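Local coordinates for protein prolyl-tRNA synthetase (Naegleria fowleri, PDB 6UYH) that probably attaches proline to its cognate tRNA through an ATP-derived prolyl-adenylate, as a class II aminoacyl-tRNA synthetase, and binds the inhibitor halofuginone, at residues A[207-210]-A[211-214]. Residues are numbered along the deposited sequence; the frame is centred on the assembly and turned at random. Where two conformers were deposited one is given.
Sequences TKTE and NEKF. With HFG (7-bromo-6-chloro-3-{3-[(2R,3S)-3-hydroxypiperidin-2-yl]-2-oxopropyl}quinazolin-4(3H)-one), chain D.
An alpha-turn in the loop between strands 204-207 and 219-227 of the class II synthetase core brings Thr209 against Glu212 and Lys213. Lys213 N donates to Thr209 O at 2.9 Å, the i+4 to i bond that closes the turn. Glu212 N makes a weak bond to the same oxygen, so two successive amides share one acceptor. Thr209 OG1, placed between its own N and carbonyl carbon (chi1 60°), comes within 3.9 Å of Glu212 CB but bonds to Glu447 and Ser475, tying the turn to helix 444-457 and strand 474-479. Glu447 also receives Asn211 ND2. The extended Lys208 chain passes alongside the Glu212 carbonyl, CD 3.4 Å from Glu212 O, and a water bridges Lys208 NZ to that oxygen. Lys213 has two conformers, and its side-chain contacts, described for one of them, are tentative. In it Glu210 and Lys213 lie alongside each other and point the same way, with Glu210 OE1 4.3 Å from Lys213 NZ, too far for a salt bridge. A bend at the end of this lysine conformer (chi4 56°) accompanies bonds from NZ to Phe214 O, Ala217 O and a water that also donates to Glu210 O. Beyond the turn, Phe214 enters the halofuginone pocket, where C3' of the inhibitor sits 3.7 Å above the centre of one ring face and O11 approaches CE2 at 3.4 Å.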
ATOM      1  N   THR A 207      14.110  24.258  11.044  1.00 20.69           N
ATOM      2  CA  THR A 207      13.998  23.450  12.248  1.00 22.24           C
ATOM      3  C   THR A 207      12.826  23.958  13.081  1.00 29.59           C
ATOM      4  O   THR A 207      12.541  25.153  13.102  1.00 28.13           O
ATOM      5  CB  THR A 207      15.283  23.516  13.080  1.00 22.07           C
ATOM      6  OG1 THR A 207      15.542  24.877  13.421  1.00 26.77           O
ATOM      7  CG2 THR A 207      16.460  22.990  12.286  1.00 26.54           C
ATOM      8  N   LYS A 208      12.152  23.044  13.766  1.00 24.64           N
ATOM      9  CA  LYS A 208      11.101  23.450  14.686  1.00 24.17           C
ATOM     10  C   LYS A 208      11.686  23.954  16.003  1.00 24.78           C
ATOM     11  O   LYS A 208      12.798  23.589  16.403  1.00 24.11           O
ATOM     12  CB  LYS A 208      10.137  22.291  14.945  1.00 21.28           C
ATOM     13  CG  LYS A 208       9.271  21.960  13.756  1.00 27.67           C
ATOM     14  CD  LYS A 208       8.198  20.967  14.150  1.00 33.85           C
ATOM     15  CE  LYS A 208       7.408  20.507  12.943  1.00 36.50           C
ATOM     16  NZ  LYS A 208       6.335  19.565  13.356  1.00 39.07           N
ATOM     17  N   THR A 209      10.939  24.842  16.664  1.00 22.12           N
ATOM     18  CA  THR A 209      11.333  25.308  17.986  1.00 23.52           C
ATOM     19  C   THR A 209      11.146  24.201  19.028  1.00 24.66           C
ATOM     20  O   THR A 209      10.539  23.161  18.767  1.00 30.53           O
ATOM     21  CB  THR A 209      10.506  26.525  18.384  1.00 32.47           C
ATOM     22  OG1 THR A 209       9.124  26.149  18.397  1.00 30.90           O
ATOM     23  CG2 THR A 209      10.695  27.635  17.376  1.00 30.03           C
ATOM     24  N   GLU A 210      11.641  24.459  20.242  1.00 27.63           N
ATOM     25  CA  GLU A 210      11.552  23.446  21.292  1.00 34.75           C
ATOM     26  C   GLU A 210      10.101  23.058  21.574  1.00 39.44           C
ATOM     27  O   GLU A 210       9.804  21.889  21.843  1.00 37.09           O
ATOM     28  CB  GLU A 210      12.241  23.941  22.563  1.00 40.90           C
ATOM     29  CG  GLU A 210      13.754  24.059  22.427  1.00 46.99           C
ATOM     30  CD  GLU A 210      14.408  22.748  22.020  1.00 57.57           C
ATOM     31  OE1 GLU A 210      14.138  21.722  22.680  1.00 54.88           O
ATOM     32  OE2 GLU A 210      15.184  22.741  21.036  1.00 57.43           O
ATOM     33  N   ASN A 211       9.181  24.020  21.490  1.00 33.57           N
ATOM     34  CA  ASN A 211       7.784  23.726  21.792  1.00 38.88           C
ATOM     35  C   ASN A 211       7.124  22.896  20.702  1.00 40.94           C
ATOM     36  O   ASN A 211       6.236  22.087  20.995  1.00 40.39           O
ATOM     37  CB  ASN A 211       7.004  25.027  22.012  1.00 47.06           C
ATOM     38  CG  ASN A 211       5.514  24.793  22.199  1.00 55.23           C
ATOM     39  OD1 ASN A 211       5.091  24.158  23.164  1.00 55.70           O
ATOM     40  ND2 ASN A 211       4.709  25.316  21.276  1.00 54.42           N
ATOM     41  N   GLU A 212       7.541  23.062  19.448  1.00 30.74           N
ATOM     42  CA  GLU A 212       6.885  22.379  18.347  1.00 28.07           C
ATOM     43  C   GLU A 212       7.575  21.089  17.934  1.00 26.46           C
ATOM     44  O   GLU A 212       6.969  20.288  17.219  1.00 29.37           O
ATOM     45  CB  GLU A 212       6.778  23.309  17.134  1.00 28.60           C
ATOM     46  CG  GLU A 212       5.764  24.426  17.317  1.00 35.63           C
ATOM     47  CD  GLU A 212       4.333  23.911  17.323  1.00 45.07           C
ATOM     48  OE1 GLU A 212       4.032  22.983  16.543  1.00 47.40           O
ATOM     49  OE2 GLU A 212       3.515  24.429  18.110  1.00 52.42           O
ATOM     50  N   LYS A 213       8.813  20.854  18.358  1.00 27.78           N
ATOM     51  CA  LYS A 213       9.502  19.652  17.917  0.55 27.89           C
ATOM     52  C   LYS A 213       8.921  18.415  18.605  1.00 28.39           C
ATOM     53  O   LYS A 213       8.233  18.498  19.627  1.00 32.08           O
ATOM     54  CB  LYS A 213      11.002  19.754  18.201  0.55 25.60           C
ATOM     55  CG  LYS A 213      11.377  19.464  19.636  0.55 29.14           C
ATOM     56  CD  LYS A 213      12.891  19.306  19.789  0.55 31.96           C
ATOM     57  CE  LYS A 213      13.278  19.020  21.231  0.55 33.61           C
ATOM     58  NZ  LYS A 213      12.596  17.815  21.788  0.55 31.22           N
ATOM     59  N   PHE A 214       9.209  17.256  18.022  1.00 29.84           N
ATOM     60  CA  PHE A 214       8.835  15.983  18.628  1.00 28.23           C
ATOM     61  C   PHE A 214       9.534  15.833  19.976  1.00 30.26           C
ATOM     62  O   PHE A 214      10.763  15.932  20.067  1.00 29.03           O
ATOM     63  CB  PHE A 214       9.217  14.849  17.672  1.00 25.87           C
ATOM     64  CG  PHE A 214       8.869  13.456  18.153  1.00 24.46           C
ATOM     65  CD1 PHE A 214       9.645  12.376  17.759  1.00 28.21           C
ATOM     66  CD2 PHE A 214       7.775  13.226  18.970  1.00 29.50           C
ATOM     67  CE1 PHE A 214       9.338  11.085  18.169  1.00 29.19           C
ATOM     68  CE2 PHE A 214       7.465  11.941  19.395  1.00 27.50           C
ATOM     69  CZ  PHE A 214       8.249  10.872  18.991  1.00 28.67           C
TER
HETATM   70  O4' HFG D 602       4.561  10.533  15.124  1.00 20.28           O
HETATM   71  C21 HFG D 602       5.325  11.322  15.639  1.00 24.81           C
HETATM   72  C3' HFG D 602       6.809  11.303  15.350  1.00 20.55           C
HETATM   73  C2' HFG D 602       7.216  10.717  13.992  1.00 20.83           C
HETATM   74  N1' HFG D 602       6.939   9.278  13.892  1.00 17.42           N
HETATM   75  C6' HFG D 602       7.470   8.702  12.651  1.00 16.82           C
HETATM   76  C5' HFG D 602       6.888   9.361  11.429  1.00 18.02           C
HETATM   77  C4' HFG D 602       7.083  10.879  11.495  1.00 17.85           C
HETATM   78  C39 HFG D 602       6.566  11.435  12.809  1.00 16.99           C
HETATM   79  O7' HFG D 602       6.839  12.838  12.877  1.00 18.66           O
HETATM   80  C1' HFG D 602       4.827  12.378  16.637  1.00 20.25           C
HETATM   81  N3  HFG D 602       3.555  11.997  17.245  1.00 19.80           N
HETATM   82  C4  HFG D 602       3.555  10.927  18.130  1.00 16.95           C
HETATM   83  O11 HFG D 602       4.588  10.354  18.427  1.00 22.03           O
HETATM   84  C10 HFG D 602       2.218  10.553  18.609  1.00 22.33           C
HETATM   85  C5  HFG D 602       2.065   9.506  19.515  1.00 20.51           C
HETATM   86  C2  HFG D 602       2.399  12.633  16.880  1.00 22.25           C
HETATM   87  N1  HFG D 602       1.211  12.327  17.262  1.00 23.99           N
HETATM   88  C9  HFG D 602       1.100  11.247  18.139  1.00 23.05           C
HETATM   89  C8  HFG D 602      -0.177  10.850  18.534  1.00 22.26           C
HETATM   90  C7  HFG D 602      -0.312   9.787  19.412  1.00 23.39           C
HETATM   91 BR1  HFG D 602      -2.061   9.208  19.844  1.00 38.31          BR
HETATM   92  C6  HFG D 602       0.796   9.143  19.922  1.00 21.53           C
HETATM   93 CL1  HFG D 602       0.635   7.900  21.126  1.00 29.18          CL
HETATM   94  O   HOH W   1       7.258  17.963  15.304  1.00 33.27           O
HETATM   95  O   HOH W   2      10.557  19.023  23.111  1.00 43.37           O
HETATM   96  O   HOH W   3       8.119  19.450  21.989  1.00 48.59           O